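Local atomic coordinates of O-methyltransferase (Burkholderia thailandensis, PDB entry 3MCZ), a protein that probably transfers a methyl group from S-adenosyl-L-methionine to an oxygen atom of an unidentified substrate, probably working as a dimer. Residues Leu174-Arg179 / Gly280-Ile285; Ala180-Asp185 / Gly247-Val252. All blocks are in the same frame, centred on the assembly; numbering follows the deposited sequence.

Contact 1. Residues Leu174-Arg179 / Gly280-Ile285; sequences LGVFAR and GGALLI
The ring of Phe177 meets Leu284 obliquely: CZ lies 3.8 Å from Leu284 CD1, with CE2 a little farther from the same methyl. Over the centre of one ring face sits Val176 CG2, 4.0 Å above the plane, so the valine next to Phe177 in sequence packs on the aromatic surface while the leucine of the strand comes to the CZ end.

Leu284 is the hub of the contact. Its CD1 also meets Leu174 CD1 at 3.6 Å, the two leucines reaching toward each other tip to tip, so that this one methyl touches both Leu174 and Phe177, from directions roughly at right angles. Leu284 CG stands anti to its own carbonyl carbon (chi1 -55°) and the chain then runs on extended to CD1, which carries that methyl out to the loop; CD2, the other branch, approaches Val176 CG2 more loosely, at 4.4 Å. Two residues earlier on the same side of the strand, Ala282 CB touches Val176 CG1 at 3.9 Å. No hydrogen bond crosses between the segments, and the contact is made wholly by apolar side chains. Residues 175-178 have helical backbone angles, with weak backbone bonds inside the loop, and this bend brings Val176 and Phe177 to the strand together.

This loop links helix 150-172 to strand 182-186 and lies over one face of the central sheet of the Rossmann-like methyltransferase domain. The same side chains spread over both neighbours of strand 281-288: Leu174 reaches Leu343 and Val176 reaches Ile345 on strand 341-347, while Val176 and Phe177 also rest on Val251 of strand 251-255.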
loop_
_atom_site.group_PDB
_atom_site.type_symbol
_atom_site.label_atom_id
_atom_site.label_comp_id
_atom_site.label_asym_id
_atom_site.label_seq_id
_atom_site.Cartn_x
_atom_site.Cartn_y
_atom_site.Cartn_z
ATOM N N LEU A 174 -7.404 36.088 1.588
ATOM C CA LEU A 174 -7.688 36.575 2.936
ATOM C C LEU A 174 -7.719 38.108 2.989
ATOM O O LEU A 174 -6.906 38.763 2.363
ATOM C CB LEU A 174 -6.645 36.079 3.917
ATOM C CG LEU A 174 -6.706 34.584 4.245
ATOM C CD1 LEU A 174 -5.534 34.248 5.181
ATOM C CD2 LEU A 174 -8.057 34.207 4.873
ATOM N N GLY A 175 -8.642 38.652 3.770
ATOM C CA GLY A 175 -8.779 40.095 3.930
ATOM C C GLY A 175 -7.644 40.800 4.657
ATOM O O GLY A 175 -7.467 42.013 4.504
ATOM N N VAL A 176 -6.828 40.063 5.396
ATOM C CA VAL A 176 -5.740 40.672 6.128
ATOM C C VAL A 176 -4.681 41.261 5.193
ATOM O O VAL A 176 -3.849 42.026 5.641
ATOM C CB VAL A 176 -5.049 39.674 7.091
ATOM C CG1 VAL A 176 -6.061 39.151 8.139
ATOM C CG2 VAL A 176 -4.325 38.534 6.291
ATOM N N PHE A 177 -4.702 40.885 3.915
ATOM C CA PHE A 177 -3.679 41.341 2.956
ATOM C C PHE A 177 -4.002 42.671 2.298
ATOM O O PHE A 177 -3.085 43.356 1.892
ATOM C CB PHE A 177 -3.422 40.283 1.872
ATOM C CG PHE A 177 -2.725 39.058 2.392
ATOM C CD1 PHE A 177 -1.439 39.139 2.908
ATOM C CD2 PHE A 177 -3.368 37.826 2.407
ATOM C CE1 PHE A 177 -0.820 38.033 3.435
ATOM C CE2 PHE A 177 -2.718 36.687 2.926
ATOM C CZ PHE A 177 -1.446 36.785 3.425
ATOM N N ALA A 178 -5.285 43.059 2.256
ATOM C CA ALA A 178 -5.756 44.183 1.424
ATOM C C ALA A 178 -5.114 45.511 1.857
ATOM O O ALA A 178 -4.753 46.305 1.014
ATOM C CB ALA A 178 -7.304 44.308 1.491
ATOM N N ARG A 179 -4.939 45.715 3.170
ATOM C CA ARG A 179 -4.365 46.955 3.698
ATOM C C ARG A 179 -2.960 46.750 4.295
ATOM O O ARG A 179 -2.407 47.653 4.933
ATOM C CB ARG A 179 -5.286 47.566 4.760
ATOM C CG ARG A 179 -6.723 47.909 4.326
ATOM C CD ARG A 179 -6.821 49.187 3.550
ATOM N NE ARG A 179 -8.216 49.578 3.254
ATOM C CZ ARG A 179 -8.577 50.444 2.296
ATOM N NH1 ARG A 179 -7.652 51.034 1.523
ATOM N NH2 ARG A 179 -9.868 50.734 2.096
ATOM N N GLY A 280 -2.105 45.811 14.587
ATOM C CA GLY A 280 -3.116 45.710 13.555
ATOM C C GLY A 280 -2.879 44.557 12.585
ATOM O O GLY A 280 -3.679 44.360 11.686
ATOM N N GLY A 281 -1.768 43.833 12.746
ATOM C CA GLY A 281 -1.356 42.796 11.803
ATOM C C GLY A 281 -1.882 41.422 12.204
ATOM O O GLY A 281 -2.655 41.277 13.149
ATOM N N ALA A 282 -1.435 40.409 11.482
ATOM C CA ALA A 282 -1.938 39.048 11.683
ATOM C C ALA A 282 -0.836 38.020 11.551
ATOM O O ALA A 282 0.071 38.149 10.718
ATOM C CB ALA A 282 -3.074 38.722 10.670
ATOM N N LEU A 283 -0.960 36.986 12.365
ATOM C CA LEU A 283 -0.183 35.769 12.246
ATOM C C LEU A 283 -1.098 34.690 11.640
ATOM O O LEU A 283 -2.222 34.445 12.154
ATOM C CB LEU A 283 0.272 35.315 13.648
ATOM C CG LEU A 283 0.991 33.954 13.697
ATOM C CD1 LEU A 283 2.242 33.922 12.789
ATOM C CD2 LEU A 283 1.359 33.531 15.129
ATOM N N LEU A 284 -0.644 34.054 10.556
ATOM C CA LEU A 284 -1.414 33.004 9.905
ATOM C C LEU A 284 -0.720 31.685 10.144
ATOM O O LEU A 284 0.478 31.566 9.904
ATOM C CB LEU A 284 -1.531 33.222 8.399
ATOM C CG LEU A 284 -2.094 34.561 7.932
ATOM C CD1 LEU A 284 -2.217 34.599 6.398
ATOM C CD2 LEU A 284 -3.438 34.920 8.608
ATOM N N ILE A 285 -1.473 30.706 10.635
ATOM C CA ILE A 285 -0.959 29.353 10.768
ATOM C C ILE A 285 -1.901 28.375 10.085
ATOM O O ILE A 285 -3.038 28.243 10.463
ATOM C CB ILE A 285 -0.792 28.927 12.223
ATOM C CG1 ILE A 285 0.104 29.919 13.007
ATOM C CG2 ILE A 285 -0.238 27.458 12.276
ATOM C CD1 ILE A 285 0.178 29.668 14.533
#

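Contact 2. Residues Ala180-Asp185 / Gly247-Val252; sequences ARTVID and GAADVV
Strands 182-186 and 251-255 pair in parallel at the middle of the Rossmann-like sheet of the methyltransferase domain, and this contact is where their pairing begins. Ile184 N donates to Val251 O at 2.9 Å, and Val251 N donates to Thr182 O at 3.1 Å. Val183 thus lies beside Val251 on one face of the sheet, and Ile184 beside Val252 on the other.

At the entrance to the pair, Asp250 turns its carboxylate back onto the incoming chain. OD2 accepts Arg181 N at 2.8 Å and Thr182 N at 3.2 Å; the two donors come from opposite faces of the carboxylate plane, both on the anti side. Thr182 returns the grip: with OG1 between its backbone N and carbonyl carbon (chi1 54°), the hydroxyl receives Asp250 N at 3.1 Å, an N-H that also makes a weak bond to Thr182 O. A water lies 2.6 Å from Thr182 OG1 and donates to Asp250 OD2, joining the two side chains. Several bonds therefore converge on OD2, which probably favours the charged form of the aspartate.

Carbon contacts accompany these bonds: Ile184 CG1 packs on Ala249 CB at 3.6 Å, and Ala180 CB meets Asp250 CB at 3.8 Å.

On its other edge, strand 182-186 bonds to strand 205-210 through Val183 with Thr205 and Gln207, while Arg181 NE is held by Gln203 O. Phe177 touches Val183 on the face that Val183 shares with Val251; the chain around Asp250 and Val252 borders strand 277-278 through Lys278 and Val277.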
loop_
_atom_site.group_PDB
_atom_site.type_symbol
_atom_site.label_atom_id
_atom_site.label_comp_id
_atom_site.label_asym_id
_atom_site.label_seq_id
_atom_site.Cartn_x
_atom_site.Cartn_y
_atom_site.Cartn_z
ATOM N N ALA A 180 -2.418 45.551 4.119
ATOM C CA ALA A 180 -1.084 45.202 4.575
ATOM C C ALA A 180 -0.060 45.766 3.546
ATOM O O ALA A 180 -0.413 46.100 2.397
ATOM C CB ALA A 180 -0.957 43.715 4.680
ATOM N N ARG A 181 1.183 45.925 3.990
ATOM C CA ARG A 181 2.291 46.263 3.104
ATOM C C ARG A 181 3.387 45.243 3.086
ATOM O O ARG A 181 4.047 45.087 2.080
ATOM C CB ARG A 181 2.895 47.606 3.514
ATOM C CG ARG A 181 1.969 48.761 3.308
ATOM C CD ARG A 181 1.539 48.905 1.845
ATOM N NE ARG A 181 2.653 49.096 0.890
ATOM C CZ ARG A 181 3.246 50.266 0.632
ATOM N NH1 ARG A 181 2.868 51.389 1.250
ATOM N NH2 ARG A 181 4.239 50.311 -0.246
ATOM N N THR A 182 3.619 44.578 4.217
ATOM C CA THR A 182 4.729 43.650 4.325
ATOM C C THR A 182 4.289 42.314 4.893
ATOM O O THR A 182 3.388 42.248 5.749
ATOM C CB THR A 182 5.840 44.194 5.230
ATOM O OG1 THR A 182 5.278 44.548 6.506
ATOM C CG2 THR A 182 6.542 45.424 4.561
ATOM N N VAL A 183 4.939 41.270 4.380
ATOM C CA VAL A 183 4.694 39.892 4.739
ATOM C C VAL A 183 6.022 39.157 4.984
ATOM O O VAL A 183 6.981 39.275 4.204
ATOM C CB VAL A 183 3.969 39.114 3.602
ATOM C CG1 VAL A 183 3.622 37.668 4.066
ATOM C CG2 VAL A 183 2.758 39.824 3.114
ATOM N N ILE A 184 6.050 38.345 6.029
ATOM C CA ILE A 184 7.139 37.429 6.301
ATOM C C ILE A 184 6.599 35.981 6.255
ATOM O O ILE A 184 5.629 35.661 6.947
ATOM C CB ILE A 184 7.766 37.767 7.659
ATOM C CG1 ILE A 184 8.539 39.064 7.568
ATOM C CG2 ILE A 184 8.627 36.638 8.153
ATOM C CD1 ILE A 184 9.145 39.525 8.875
ATOM N N ASP A 185 7.196 35.140 5.401
ATOM C CA ASP A 185 6.822 33.708 5.242
ATOM C C ASP A 185 7.903 32.855 5.946
ATOM O O ASP A 185 9.022 32.665 5.429
ATOM C CB ASP A 185 6.739 33.366 3.739
ATOM C CG ASP A 185 5.990 32.057 3.437
ATOM O OD1 ASP A 185 5.337 31.459 4.346
ATOM O OD2 ASP A 185 6.039 31.631 2.244
ATOM N N GLY A 247 12.892 42.124 13.406
ATOM C CA GLY A 247 12.002 41.777 12.298
ATOM C C GLY A 247 10.621 42.289 12.626
ATOM O O GLY A 247 10.252 42.369 13.795
ATOM N N ALA A 248 9.866 42.642 11.597
ATOM C CA ALA A 248 8.488 43.096 11.770
ATOM C C ALA A 248 7.776 43.039 10.415
ATOM O O ALA A 248 8.366 43.415 9.365
ATOM C CB ALA A 248 8.467 44.529 12.319
ATOM N N ALA A 249 6.522 42.583 10.416
ATOM C CA ALA A 249 5.694 42.650 9.220
ATOM C C ALA A 249 4.244 42.784 9.608
ATOM O O ALA A 249 3.868 42.473 10.739
ATOM C CB ALA A 249 5.886 41.417 8.322
ATOM N N ASP A 250 3.426 43.206 8.642
ATOM C CA ASP A 250 1.977 43.268 8.838
ATOM C C ASP A 250 1.325 41.882 8.909
ATOM O O ASP A 250 0.352 41.686 9.639
ATOM C CB ASP A 250 1.353 44.073 7.709
ATOM C CG ASP A 250 1.836 45.515 7.709
ATOM O OD1 ASP A 250 1.878 46.094 8.818
ATOM O OD2 ASP A 250 2.220 46.049 6.626
ATOM N N VAL A 251 1.844 40.958 8.115
ATOM C CA VAL A 251 1.410 39.578 8.086
ATOM C C VAL A 251 2.599 38.629 8.157
ATOM O O VAL A 251 3.591 38.759 7.427
ATOM C CB VAL A 251 0.517 39.231 6.861
ATOM C CG1 VAL A 251 0.027 37.757 6.961
ATOM C CG2 VAL A 251 -0.668 40.157 6.764
ATOM N N VAL A 252 2.530 37.679 9.097
ATOM C CA VAL A 252 3.583 36.695 9.290
ATOM C C VAL A 252 2.929 35.340 9.077
ATOM O O VAL A 252 1.854 35.086 9.597
ATOM C CB VAL A 252 4.198 36.804 10.719
ATOM C CG1 VAL A 252 5.241 35.699 10.981
ATOM C CG2 VAL A 252 4.771 38.233 10.947
HETATM O O HOH W 1 4.726 47.024 6.979
#

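In the fold
The two contacts lie side by side, their centres 9 Å apart, in the methyltransferase domain. Along the chain the segments run 174-179, 180-185, 247-252 and 280-285, so both segments of contact 2 fall between those of contact 1. Strands 182-186, 251-255 and 281-288 are consecutive in the central sheet, and probable hydrogen bonds from Ala282 N to Asp250 O and from Leu284 N to Val252 O, each 2.9 Å, tie the two contacts together. Contact 2 joins two of these strands edge to edge, whereas contact 1 lays the preceding loop across the sheet's face. Together they build part of the Rossmann-like core that in this family carries S-adenosyl-L-methionine.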